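Side-chain contacts in pectinesterase (Aspergillus niger, PDB 5C1E), which catalyses the hydrolysis of methyl esters in pectin, releasing methanol and leaving free galacturonosyl carboxylates, and probably contributes to the maceration of plant tissue: residues Thr18-Thr21 against Ile22-Leu26; Thr66-Tyr69 against Lys70-Val73; Gly123-Asp126 against Gln127-Phe130; Tyr198-Asp201 against Asn202-Ile205; Ala279-Lys283 against Thr284-Gly288. All blocks are in the same frame, centred on the assembly; numbering follows the deposited sequence. Where two conformers were deposited one is given.

Overall arrangement
All five contacts are local side-chain arrangements at caps, turns and corners of one parallel beta-helix. Interaction 3, partly buried, and interaction 4, buried, lie at bends between its strands and share the sheet holding strands 128-131 and 198-201; each turns an aliphatic side chain inward and leaves polar residues outside. Interactions 1 and 5 are helix N-caps, also partly buried, in which a threonine or an aspartate accepts the amide three residues on; their centres are about 37 Å apart, across the chain's centre. Interaction 2, a polar loop turn, lies at the surface. Interactions 4 and 5 touch, with Ala199 CB 3.8 Å from Val286 CG2, so the helix of interaction 5 covers strand 198-201.

Interaction 1: Thr18-Thr21 against Ile22-Leu26; sequences TYST and IGDAL
The Tyr19 ring lies flat against the backbone of Ala25, whose CA sits over one face, 4.1 Å from the ring centroid and only 16° off the normal, a CH-pi contact. Ala25 CB lies on the same face, above Tyr19 CD2 at 3.8 Å. On the opposite face the methyl CG2 of Thr18 lies 3.5 Å above the ring plane, displaced toward the rim, so the ring is sandwiched between the loop and the helix. Thr21 is the N-cap of helix 22-29, which covers the N-terminal end of the parallel beta-helix and rests on Val13, Ile38 and Leu49 of its first coils. With a chi1 of 77°, Thr21 OG1 is set between its own N and carbonyl carbon and turns to the helix, where it accepts Asp24 N at 2.9 Å. Glu47 takes the amides of Ile22 and Gly23, so these first-turn N-H groups are also satisfied. The Asp24 side chain runs back slantwise past the threonine, bringing its CG to 3.0 Å from Thr21 OG1. On the outer side a water accepts from Ser20 N at 3.0 Å and donates to Asp24 OD2 at 2.7 Å, tying the carboxylate to the loop.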
loop_
_atom_site.group_PDB
_atom_site.type_symbol
_atom_site.label_atom_id
_atom_site.label_comp_id
_atom_site.label_asym_id
_atom_site.label_seq_id
_atom_site.Cartn_x
_atom_site.Cartn_y
_atom_site.Cartn_z
ATOM N N THR A 18 -26.262 3.236 -10.711
ATOM C CA THR A 18 -26.369 2.865 -12.106
ATOM C C THR A 18 -25.864 1.445 -12.383
ATOM O O THR A 18 -26.427 0.728 -13.238
ATOM C CB THR A 18 -25.626 3.882 -12.970
ATOM O OG1 THR A 18 -26.153 5.188 -12.697
ATOM C CG2 THR A 18 -25.780 3.556 -14.455
ATOM N N TYR A 19 -24.806 1.054 -11.674
ATOM C CA TYR A 19 -24.186 -0.268 -11.815
ATOM C C TYR A 19 -24.215 -1.010 -10.480
ATOM O O TYR A 19 -24.004 -0.406 -9.427
ATOM C CB TYR A 19 -22.744 -0.128 -12.310
ATOM C CG TYR A 19 -22.636 0.807 -13.503
ATOM C CD1 TYR A 19 -22.919 0.349 -14.784
ATOM C CD2 TYR A 19 -22.322 2.157 -13.340
ATOM C CE1 TYR A 19 -22.838 1.181 -15.887
ATOM C CE2 TYR A 19 -22.260 3.017 -14.433
ATOM C CZ TYR A 19 -22.507 2.508 -15.715
ATOM O OH TYR A 19 -22.464 3.320 -16.825
ATOM N N SER A 20 -24.463 -2.316 -10.538
ATOM C CA SER A 20 -24.540 -3.145 -9.335
ATOM C C SER A 20 -23.164 -3.623 -8.872
ATOM O O SER A 20 -22.969 -3.893 -7.681
ATOM C CB SER A 20 -25.433 -4.361 -9.578
ATOM O OG SER A 20 -24.976 -5.105 -10.684
ATOM N N THR A 21 -22.222 -3.723 -9.812
ATOM C CA THR A 21 -20.845 -4.116 -9.521
ATOM C C THR A 21 -19.831 -3.027 -9.934
ATOM O O THR A 21 -20.070 -2.220 -10.839
ATOM C CB THR A 21 -20.468 -5.458 -10.209
ATOM O OG1 THR A 21 -20.222 -5.253 -11.607
ATOM C CG2 THR A 21 -21.551 -6.523 -10.003
ATOM N N ILE A 22 -18.677 -3.034 -9.275
ATOM C CA ILE A 22 -17.591 -2.139 -9.641
ATOM C C ILE A 22 -17.086 -2.505 -11.037
ATOM O O ILE A 22 -16.841 -1.634 -11.848
ATOM C CB ILE A 22 -16.449 -2.144 -8.608
ATOM C CG1 ILE A 22 -16.979 -1.728 -7.226
ATOM C CG2 ILE A 22 -15.342 -1.186 -9.019
ATOM C CD1 ILE A 22 -16.021 -1.976 -6.098
ATOM N N GLY A 23 -16.959 -3.798 -11.302
ATOM C CA GLY A 23 -16.555 -4.289 -12.613
ATOM C C GLY A 23 -17.415 -3.771 -13.757
ATOM O O GLY A 23 -16.907 -3.452 -14.821
ATOM N N ASP A 24 -18.723 -3.697 -13.543
ATOM C CA ASP A 24 -19.616 -3.171 -14.574
ATOM C C ASP A 24 -19.329 -1.701 -14.843
ATOM O O ASP A 24 -19.370 -1.277 -15.993
ATOM C CB ASP A 24 -21.078 -3.367 -14.186
ATOM C CG ASP A 24 -21.511 -4.817 -14.254
ATOM O OD1 ASP A 24 -20.791 -5.649 -14.812
ATOM O OD2 ASP A 24 -22.591 -5.111 -13.734
ATOM N N ALA A 25 -19.034 -0.916 -13.796
ATOM C CA ALA A 25 -18.710 0.510 -13.991
ATOM C C ALA A 25 -17.371 0.704 -14.718
ATOM O O ALA A 25 -17.255 1.549 -15.609
ATOM C CB ALA A 25 -18.695 1.266 -12.672
ATOM N N LEU A 26 -16.363 -0.067 -14.316
ATOM C CA LEU A 26 -15.074 -0.077 -15.013
ATOM C C LEU A 26 -15.262 -0.418 -16.505
ATOM O O LEU A 26 -14.708 0.261 -17.369
ATOM C CB LEU A 26 -14.110 -1.081 -14.360
ATOM C CG LEU A 26 -13.619 -0.733 -12.950
ATOM C CD1 LEU A 26 -12.834 -1.893 -12.348
ATOM C CD2 LEU A 26 -12.773 0.531 -12.978
HETATM O O HOH W 1 -24.498 -3.242 -13.364
#

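Interaction 2: Thr66-Tyr69 against Lys70-Val73; sequences TSTY and KDNV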
loop_
_atom_site.group_PDB
_atom_site.type_symbol
_atom_site.label_atom_id
_atom_site.label_comp_id
_atom_site.label_asym_id
_atom_site.label_seq_id
_atom_site.Cartn_x
_atom_site.Cartn_y
_atom_site.Cartn_z
ATOM N N THR A 66 -13.784 11.477 4.892
ATOM C CA THR A 66 -12.807 11.155 3.857
ATOM C C THR A 66 -11.356 11.219 4.349
ATOM O O THR A 66 -10.472 10.659 3.694
ATOM C CB THR A 66 -12.935 12.122 2.669
ATOM O OG1 THR A 66 -12.786 13.460 3.143
ATOM C CG2 THR A 66 -14.281 11.994 1.984
ATOM N N SER A 67 -11.119 11.906 5.478
ATOM C CA SER A 67 -9.773 12.156 6.002
ATOM C C SER A 67 -9.131 10.927 6.671
ATOM O O SER A 67 -7.926 10.930 6.986
ATOM C CB SER A 67 -9.815 13.333 6.994
ATOM O OG SER A 67 -10.340 12.916 8.250
ATOM N N THR A 68 -9.919 9.867 6.864
ATOM C CA THR A 68 -9.457 8.653 7.508
ATOM C C THR A 68 -9.903 7.426 6.709
ATOM O O THR A 68 -10.776 7.525 5.850
ATOM C CB THR A 68 -10.014 8.592 8.951
ATOM O OG1 THR A 68 -9.544 7.418 9.616
ATOM C CG2 THR A 68 -11.556 8.585 8.973
ATOM N N TYR A 69 -9.283 6.282 6.990
ATOM C CA TYR A 69 -9.765 4.975 6.515
ATOM C C TYR A 69 -10.814 4.352 7.482
ATOM O O TYR A 69 -11.540 3.387 7.120
ATOM C CB TYR A 69 -8.597 3.996 6.366
ATOM C CG TYR A 69 -7.900 3.673 7.670
ATOM C CD1 TYR A 69 -8.374 2.664 8.504
ATOM C CD2 TYR A 69 -6.730 4.328 8.043
ATOM C CE1 TYR A 69 -7.735 2.360 9.693
ATOM C CE2 TYR A 69 -6.083 4.030 9.237
ATOM C CZ TYR A 69 -6.590 3.039 10.055
ATOM O OH TYR A 69 -5.960 2.728 11.243
ATOM N N LYS A 70 -10.900 4.892 8.686
ATOM C CA LYS A 70 -11.627 4.202 9.771
ATOM C C LYS A 70 -13.133 4.062 9.570
ATOM O O LYS A 70 -13.752 3.185 10.177
ATOM C CB LYS A 70 -11.317 4.852 11.119
ATOM C CG LYS A 70 -9.917 4.466 11.579
ATOM C CD LYS A 70 -9.418 5.213 12.797
ATOM C CE LYS A 70 -8.052 4.669 13.199
ATOM N NZ LYS A 70 -7.739 4.956 14.621
ATOM N N ASP A 71 -13.717 4.922 8.752
ATOM C CA ASP A 71 -15.160 4.907 8.480
ATOM C C ASP A 71 -15.533 4.335 7.116
ATOM O O ASP A 71 -16.690 4.475 6.677
ATOM C CB ASP A 71 -15.734 6.327 8.612
ATOM C CG ASP A 71 -15.526 6.912 10.000
ATOM O OD1 ASP A 71 -15.529 6.143 10.974
ATOM O OD2 ASP A 71 -15.336 8.130 10.124
ATOM N N ASN A 72 -14.589 3.672 6.438
ATOM C CA ASN A 72 -14.887 3.136 5.114
ATOM C C ASN A 72 -16.023 2.108 5.232
ATOM O O ASN A 72 -16.089 1.324 6.204
ATOM C CB ASN A 72 -13.665 2.475 4.484
ATOM C CG ASN A 72 -12.560 3.444 4.127
ATOM O OD1 ASN A 72 -12.716 4.650 4.201
ATOM N ND2 ASN A 72 -11.433 2.898 3.703
ATOM N N VAL A 73 -16.925 2.127 4.256
ATOM C CA VAL A 73 -18.040 1.182 4.196
ATOM C C VAL A 73 -18.052 0.412 2.874
ATOM O O VAL A 73 -19.001 -0.328 2.598
ATOM C CB VAL A 73 -19.404 1.880 4.416
ATOM C CG1 VAL A 73 -19.585 2.229 5.887
ATOM C CG2 VAL A 73 -19.552 3.123 3.531
HETATM O O HOH W 2 -13.428 6.602 6.137
#
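Lys70 lays its aliphatic chain over one face of the Tyr69 ring, with CG 4.0 Å from the ring centroid and 27° off the normal, a CH-pi contact displaced toward the CE1 edge. Farther out, Lys70 CE comes within 3.5 Å of Tyr69 OH, so the extended lysine runs along the CE1 side of the ring to its hydroxyl, with CE above OH. Both residues belong to a type I beta turn, Tyr69 to Asn72, in the surface loop that joins strands 57-61 and 74-78 of the parallel beta-helix. The turn is closed by Asn72 N, which donates to Tyr69 O at 3.1 Å from well above the carbonyl plane. Just ahead of it Thr68 makes an ST turn: its OG1, anti to the backbone N with chi1 at -179°, accepts Lys70 N in a nearly straight bond of 3.0 Å. The same oxygen lies against Lys70 CB and CG, and the threonine and lysine side chains cross at about a right angle, so the lysine is flanked by a hydroxyl and an aromatic ring. The polar ends of Tyr69 and Asn72 are bound by other coils. Tyr69 OH bonds to Asp175, and Asn72 ND2 is shared between the side chain of Asn107 and the carbonyl of Gly132, which fixes the turn against the neighbouring coils. A water fills the inner side of the bend, 2.8 Å from Thr68 O and 2.8 Å from Asn72 OD1, and accepts a weak bond from Asp71 N.

Interaction 3: Gly123-Asp126 against Gln127-Phe130; sequences GNAD and QLGF. With NAG (2-acetamido-2-deoxy-beta-D-glucopyranose), chain B.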
loop_
_atom_site.group_PDB
_atom_site.type_symbol
_atom_site.label_atom_id
_atom_site.label_comp_id
_atom_site.label_asym_id
_atom_site.label_seq_id
_atom_site.Cartn_x
_atom_site.Cartn_y
_atom_site.Cartn_z
ATOM N N GLY A 123 0.031 -2.461 -7.212
ATOM C CA GLY A 123 0.236 -1.200 -7.894
ATOM C C GLY A 123 1.338 -1.350 -8.908
ATOM O O GLY A 123 2.490 -1.561 -8.543
ATOM N N ASN A 124 0.989 -1.261 -10.188
ATOM C CA ASN A 124 1.964 -1.477 -11.261
ATOM C C ASN A 124 1.797 -0.436 -12.363
ATOM O O ASN A 124 1.483 -0.759 -13.511
ATOM C CB ASN A 124 1.836 -2.908 -11.790
ATOM C CG ASN A 124 2.901 -3.263 -12.803
ATOM O OD1 ASN A 124 3.980 -2.682 -12.819
ATOM N ND2 ASN A 124 2.591 -4.214 -13.669
ATOM N N ALA A 125 2.034 0.809 -11.983
ATOM C CA ALA A 125 1.893 1.980 -12.849
ATOM C C ALA A 125 2.419 3.213 -12.104
ATOM O O ALA A 125 2.729 3.160 -10.911
ATOM C CB ALA A 125 0.439 2.184 -13.238
ATOM N N ASP A 126 2.531 4.325 -12.814
ATOM C CA ASP A 126 3.067 5.551 -12.225
ATOM C C ASP A 126 1.982 6.511 -11.740
ATOM O O ASP A 126 0.844 6.491 -12.216
ATOM C CB ASP A 126 3.922 6.306 -13.250
ATOM C CG ASP A 126 5.252 5.638 -13.532
ATOM O OD1 ASP A 126 5.948 5.207 -12.583
ATOM O OD2 ASP A 126 5.630 5.592 -14.724
ATOM N N GLN A 127 2.381 7.380 -10.819
ATOM C CA GLN A 127 1.518 8.406 -10.232
ATOM C C GLN A 127 0.241 7.819 -9.638
ATOM O O GLN A 127 -0.864 8.301 -9.899
ATOM C CB GLN A 127 1.230 9.503 -11.268
ATOM C CG GLN A 127 2.529 10.053 -11.818
ATOM C CD GLN A 127 2.419 11.379 -12.538
ATOM O OE1 GLN A 127 1.330 11.881 -12.832
ATOM N NE2 GLN A 127 3.576 11.962 -12.831
ATOM N N LEU A 128 0.407 6.747 -8.869
ATOM C CA LEU A 128 -0.698 6.112 -8.155
ATOM C C LEU A 128 -0.879 6.739 -6.792
ATOM O O LEU A 128 0.079 6.843 -6.003
ATOM C CB LEU A 128 -0.459 4.611 -7.993
ATOM C CG LEU A 128 -0.239 3.869 -9.313
ATOM C CD1 LEU A 128 -0.160 2.367 -9.043
ATOM C CD2 LEU A 128 -1.329 4.191 -10.339
ATOM N N GLY A 129 -2.100 7.174 -6.513
ATOM C CA GLY A 129 -2.416 7.836 -5.235
ATOM C C GLY A 129 -3.517 7.117 -4.498
ATOM O O GLY A 129 -4.583 6.867 -5.070
ATOM N N PHE A 130 -3.260 6.792 -3.234
ATOM C CA PHE A 130 -4.211 6.088 -2.388
ATOM C C PHE A 130 -4.410 6.863 -1.091
ATOM O O PHE A 130 -3.453 7.159 -0.385
ATOM C CB PHE A 130 -3.719 4.661 -2.089
ATOM C CG PHE A 130 -3.535 3.825 -3.314
ATOM C CD1 PHE A 130 -2.329 3.815 -3.992
ATOM C CD2 PHE A 130 -4.581 3.042 -3.804
ATOM C CE1 PHE A 130 -2.161 3.031 -5.130
ATOM C CE2 PHE A 130 -4.425 2.268 -4.951
ATOM C CZ PHE A 130 -3.219 2.269 -5.615
HETATM C C1 NAG B . -3.229 12.947 -16.239
HETATM C C2 NAG B . -3.617 14.361 -16.637
HETATM C C3 NAG B . -2.336 15.185 -16.545
HETATM C C4 NAG B . -1.717 15.049 -15.139
HETATM C C5 NAG B . -1.697 13.599 -14.616
HETATM C C6 NAG B . -1.407 13.508 -13.125
HETATM C C7 NAG B . -5.571 14.657 -18.134
HETATM C C8 NAG B . -6.112 14.607 -19.538
HETATM N N2 NAG B . -4.275 14.362 -17.943
HETATM O O3 NAG B . -2.614 16.537 -16.865
HETATM O O4 NAG B . -0.394 15.565 -15.125
HETATM O O5 NAG B . -2.930 12.958 -14.853
HETATM O O6 NAG B . -1.273 12.149 -12.755
HETATM O O7 NAG B . -6.341 14.966 -17.229
#
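Gln127 bends the chain directly after Asp126, its backbone in the left-handed helical region (phi 54°), and its CB sits 3.2 Å from Asp126 O. This is a corner of the parallel beta-helix, where strand 121-124 of one sheet gives way to strand 128-131 of the next. The glutamine side chain leaves the bend in an extended form and runs outward, ending beside Trp294 and the N-acetylglucosamine carried by the protein. Its amide comes close to the hydroxymethyl group of that sugar. Leu128 turns the other way, its CG anti to the carbonyl carbon (chi1 -57°), which brings the branched end back toward Ala125 and Gly123. Its CG lies beside the carbonyl of Ala125, 3.4 Å from Ala125 O, and from there the two methyls diverge: CD1 reaches back to Gly123 CA at 3.8 Å, while CD2 meets Ala125 CB at 3.9 Å. The branched end thus fills the inside of the bend. Phe101 borders the same leucine, and two residues on Phe130 stacks with Tyr151, continuing the ladder of side chains inside the helix. The polar side of the corner is met by adjacent coils: Asp126 N donates to Asp99, Asp126 OD1 accepts Thr148 N, and Gln127 N donates to Thr148 OG1. Within the corner Leu128 supplies apolar packing, while the hydrogen bonds come from the coils on either side.

Interaction 4: Tyr198-Asp201 against Asn202-Ile205; sequences YAID and NCNI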
loop_
_atom_site.group_PDB
_atom_site.type_symbol
_atom_site.label_atom_id
_atom_site.label_comp_id
_atom_site.label_asym_id
_atom_site.label_seq_id
_atom_site.Cartn_x
_atom_site.Cartn_y
_atom_site.Cartn_z
ATOM N N TYR A 198 11.636 3.058 -0.856
ATOM C CA TYR A 198 10.471 3.115 0.029
ATOM C C TYR A 198 10.778 4.155 1.108
ATOM O O TYR A 198 11.827 4.078 1.786
ATOM C CB TYR A 198 10.232 1.825 0.805
ATOM C CG TYR A 198 9.795 0.576 0.051
ATOM C CD1 TYR A 198 10.022 0.400 -1.321
ATOM C CD2 TYR A 198 9.224 -0.478 0.763
ATOM C CE1 TYR A 198 9.624 -0.764 -1.969
ATOM C CE2 TYR A 198 8.844 -1.645 0.141
ATOM C CZ TYR A 198 9.044 -1.795 -1.212
ATOM O OH TYR A 198 8.659 -2.966 -1.771
ATOM N N ALA A 199 9.836 5.055 1.319
ATOM C CA ALA A 199 9.904 5.983 2.443
ATOM C C ALA A 199 8.650 5.812 3.282
ATOM O O ALA A 199 7.536 6.004 2.792
ATOM C CB ALA A 199 10.035 7.417 1.953
ATOM N N ILE A 200 8.839 5.458 4.555
ATOM C CA ILE A 200 7.726 5.347 5.503
ATOM C C ILE A 200 7.833 6.533 6.460
ATOM O O ILE A 200 8.755 6.592 7.272
ATOM C CB ILE A 200 7.755 3.985 6.208
ATOM C CG1 ILE A 200 7.462 2.914 5.161
ATOM C CG2 ILE A 200 6.740 3.941 7.340
ATOM C CD1 ILE A 200 7.922 1.546 5.537
ATOM N N ASP A 201 6.919 7.489 6.302
ATOM C CA ASP A 201 7.049 8.814 6.916
ATOM C C ASP A 201 5.859 9.182 7.785
ATOM O O ASP A 201 4.714 9.156 7.334
ATOM C CB ASP A 201 7.219 9.887 5.836
ATOM C CG ASP A 201 7.370 11.282 6.415
ATOM O OD1 ASP A 201 8.496 11.659 6.780
ATOM O OD2 ASP A 201 6.366 12.008 6.470
ATOM N N ASN A 202 6.132 9.556 9.030
ATOM C CA ASN A 202 5.056 9.899 9.974
ATOM C C ASN A 202 3.978 8.817 10.015
ATOM O O ASN A 202 2.780 9.104 10.047
ATOM C CB ASN A 202 4.461 11.279 9.618
ATOM C CG ASN A 202 5.393 12.433 9.969
ATOM O OD1 ASN A 202 6.120 12.978 9.117
ATOM N ND2 ASN A 202 5.372 12.820 11.231
ATOM N N CYS A 203 4.405 7.556 9.992
ATOM C CA CYS A 203 3.479 6.444 10.103
ATOM C C CYS A 203 3.475 5.887 11.520
ATOM O O CYS A 203 4.293 6.259 12.365
ATOM C CB CYS A 203 3.827 5.348 9.091
ATOM S SG CYS A 203 3.637 5.863 7.360
ATOM N N ASN A 204 2.526 5.002 11.760
ATOM C CA ASN A 204 2.392 4.314 13.018
ATOM C C ASN A 204 2.453 2.815 12.773
ATOM O O ASN A 204 1.593 2.251 12.086
ATOM C CB ASN A 204 1.066 4.667 13.662
ATOM C CG ASN A 204 0.942 4.092 15.047
ATOM O OD1 ASN A 204 1.890 4.155 15.844
ATOM N ND2 ASN A 204 -0.216 3.529 15.351
ATOM N N ILE A 205 3.485 2.180 13.316
ATOM C CA ILE A 205 3.706 0.737 13.131
ATOM C C ILE A 205 3.291 0.038 14.443
ATOM O O ILE A 205 3.819 0.355 15.502
ATOM C CB ILE A 205 5.192 0.438 12.801
ATOM C CG1 ILE A 205 5.575 0.848 11.370
ATOM C CG2 ILE A 205 5.473 -1.054 12.908
ATOM C CD1 ILE A 205 5.370 2.301 11.027
#
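Ile200 and Cys203 form the tight side of this corner: the CG2 methyl of Ile200 packs against the thiol, 3.7 Å from both Cys203 SG and Cys203 CB. Ile205 closes the group more loosely, its CD1 4.3 Å from Ile200 CG2. These apolar ends face the interior of the parallel beta-helix, where the chain leaves strand 198-201 for strand 204-207 of another sheet; Tyr231, Phe171 and Ile184 line the same space, and Cys203 also touches Cys174. The outer side is different. Asn202 stands exposed at the bend, its backbone in the left-handed helical region (phi 50°), and its side chain runs alongside that of Asp201 in the same direction. The carboxylate and the amide are turned 74° apart, so the two flat groups do not stack. Asp201 carries its CG anti to the backbone N (chi1 -180°), which brings the carboxylate to the next coil, where OD1 accepts from Gln232 and Asn233. Ser234 OG receives Cys203 N just past the bend. Two donors on one oxygen would probably help stabilise a negative charge on Asp201, though a sulfate about 4 Å away would oppose it; Ile200 meets Cys203 and Ile205 by dispersion.

Interaction 5: Ala279-Lys283 against Thr284-Gly288; sequences AAVDK and TTVLG. With SO4 (sulfate ion), chain C.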
loop_
_atom_site.group_PDB
_atom_site.type_symbol
_atom_site.label_atom_id
_atom_site.label_comp_id
_atom_site.label_asym_id
_atom_site.label_seq_id
_atom_site.Cartn_x
_atom_site.Cartn_y
_atom_site.Cartn_z
ATOM N N ALA A 279 19.516 13.151 7.677
ATOM C CA ALA A 279 18.309 13.910 7.436
ATOM C C ALA A 279 17.262 12.993 6.847
ATOM O O ALA A 279 17.599 12.002 6.206
ATOM C CB ALA A 279 18.593 15.042 6.464
ATOM N N ALA A 280 15.998 13.336 7.068
ATOM C CA ALA A 280 14.889 12.653 6.416
ATOM C C ALA A 280 14.936 12.866 4.907
ATOM O O ALA A 280 15.438 13.881 4.440
ATOM C CB ALA A 280 13.563 13.158 6.976
ATOM N N VAL A 281 14.409 11.908 4.144
ATOM C CA VAL A 281 14.267 12.097 2.696
ATOM C C VAL A 281 12.954 12.798 2.384
ATOM O O VAL A 281 12.018 12.736 3.172
ATOM C CB VAL A 281 14.386 10.781 1.888
ATOM C CG1 VAL A 281 15.647 10.046 2.285
ATOM C CG2 VAL A 281 13.164 9.893 2.063
ATOM N N ASP A 282 12.884 13.466 1.235
ATOM C CA ASP A 282 11.652 14.156 0.851
ATOM C C ASP A 282 11.001 13.498 -0.355
ATOM O O ASP A 282 11.560 12.592 -0.960
ATOM C CB ASP A 282 11.888 15.675 0.637
ATOM C CG ASP A 282 12.843 16.001 -0.518
ATOM O OD1 ASP A 282 13.178 15.140 -1.364
ATOM O OD2 ASP A 282 13.250 17.182 -0.579
ATOM N N LYS A 283 9.808 13.962 -0.705
ATOM C CA LYS A 283 9.064 13.349 -1.786
ATOM C C LYS A 283 9.682 13.593 -3.149
ATOM O O LYS A 283 9.426 12.844 -4.081
ATOM C CB LYS A 283 7.603 13.804 -1.774
ATOM C CG LYS A 283 6.838 13.226 -0.598
ATOM C CD LYS A 283 5.334 13.472 -0.662
ATOM C CE LYS A 283 4.974 14.924 -0.491
ATOM N NZ LYS A 283 5.344 15.416 0.864
ATOM N N THR A 284 10.485 14.636 -3.290
ATOM C CA THR A 284 11.152 14.842 -4.566
ATOM C C THR A 284 12.136 13.689 -4.825
ATOM O O THR A 284 12.232 13.189 -5.942
ATOM C CB THR A 284 11.833 16.215 -4.635
ATOM O OG1 THR A 284 10.814 17.224 -4.639
ATOM C CG2 THR A 284 12.689 16.339 -5.891
ATOM N N THR A 285 12.849 13.276 -3.784
ATOM C CA THR A 285 13.772 12.162 -3.884
ATOM C C THR A 285 13.028 10.877 -4.253
ATOM O O THR A 285 13.472 10.136 -5.114
ATOM C CB THR A 285 14.528 11.981 -2.559
ATOM O OG1 THR A 285 15.466 13.059 -2.409
ATOM C CG2 THR A 285 15.262 10.670 -2.510
ATOM N N VAL A 286 11.895 10.623 -3.618
ATOM C CA VAL A 286 11.205 9.324 -3.763
ATOM C C VAL A 286 10.313 9.275 -5.003
ATOM O O VAL A 286 10.242 8.254 -5.702
ATOM C CB VAL A 286 10.385 9.001 -2.485
ATOM C CG1 VAL A 286 9.640 7.669 -2.607
ATOM C CG2 VAL A 286 11.279 9.022 -1.259
ATOM N N LEU A 287 9.631 10.378 -5.286
ATOM C CA LEU A 287 8.589 10.415 -6.310
ATOM C C LEU A 287 8.909 11.271 -7.542
ATOM O O LEU A 287 8.196 11.204 -8.541
ATOM C CB LEU A 287 7.295 10.922 -5.694
ATOM C CG LEU A 287 6.755 10.177 -4.469
ATOM C CD1 LEU A 287 5.553 10.931 -3.944
ATOM C CD2 LEU A 287 6.400 8.743 -4.821
ATOM N N GLY A 288 9.969 12.062 -7.465
ATOM C CA GLY A 288 10.332 12.964 -8.550
ATOM C C GLY A 288 9.856 14.374 -8.283
ATOM O O GLY A 288 8.948 14.609 -7.481
HETATM S S SO4 C . 3.067 13.840 3.218
HETATM O O1 SO4 C . 2.418 14.720 4.235
HETATM O O2 SO4 C . 2.878 12.423 3.631
HETATM O O3 SO4 C . 2.508 14.053 1.856
HETATM O O4 SO4 C . 4.507 14.185 3.155
HETATM O O HOH W 3 15.624 13.811 0.087
#
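The flat carboxylate of Asp282 presents OD1 to the start of the helix, where Thr285 N donates to it at 3.1 Å, nearly along the C-O axis and with an N-H...O angle of 158°. This makes Asp282 the N-cap of helix 283-287, which lies outside the parallel beta-helix over strand 198-201. A chi1 of 64° places CG between the backbone N and the carbonyl carbon, which turns the carboxylate toward the first-turn amides; its side chain and that of Thr285 cross at about a right angle. A water joins the same two residues, accepting from Asp282 N at 3.0 Å and lying 2.6 Å from Thr285 OG1. Behind the cap Val281 meets Val286, the pair of positions that defines a hydrophobic staple, and both rest on Ala199. The main chain then winds on through Leu287 N, which donates to Lys283 O at 2.8 Å, while Leu287 CD1 packs 4.1 Å from Lys283 CB. Beyond this contact the Lys283 chain, bent at chi3 and chi4, passes the indole rings of Trp291 and Trp170, with cation-pi contacts to both. A sulfate, probably from the crystallisation liquor and also held by Tyr150 and Trp170, receives the ammonium group, with Lys283 NZ 2.7 Å from sulfate O4 and a weaker bond of 3.3 Å to O3.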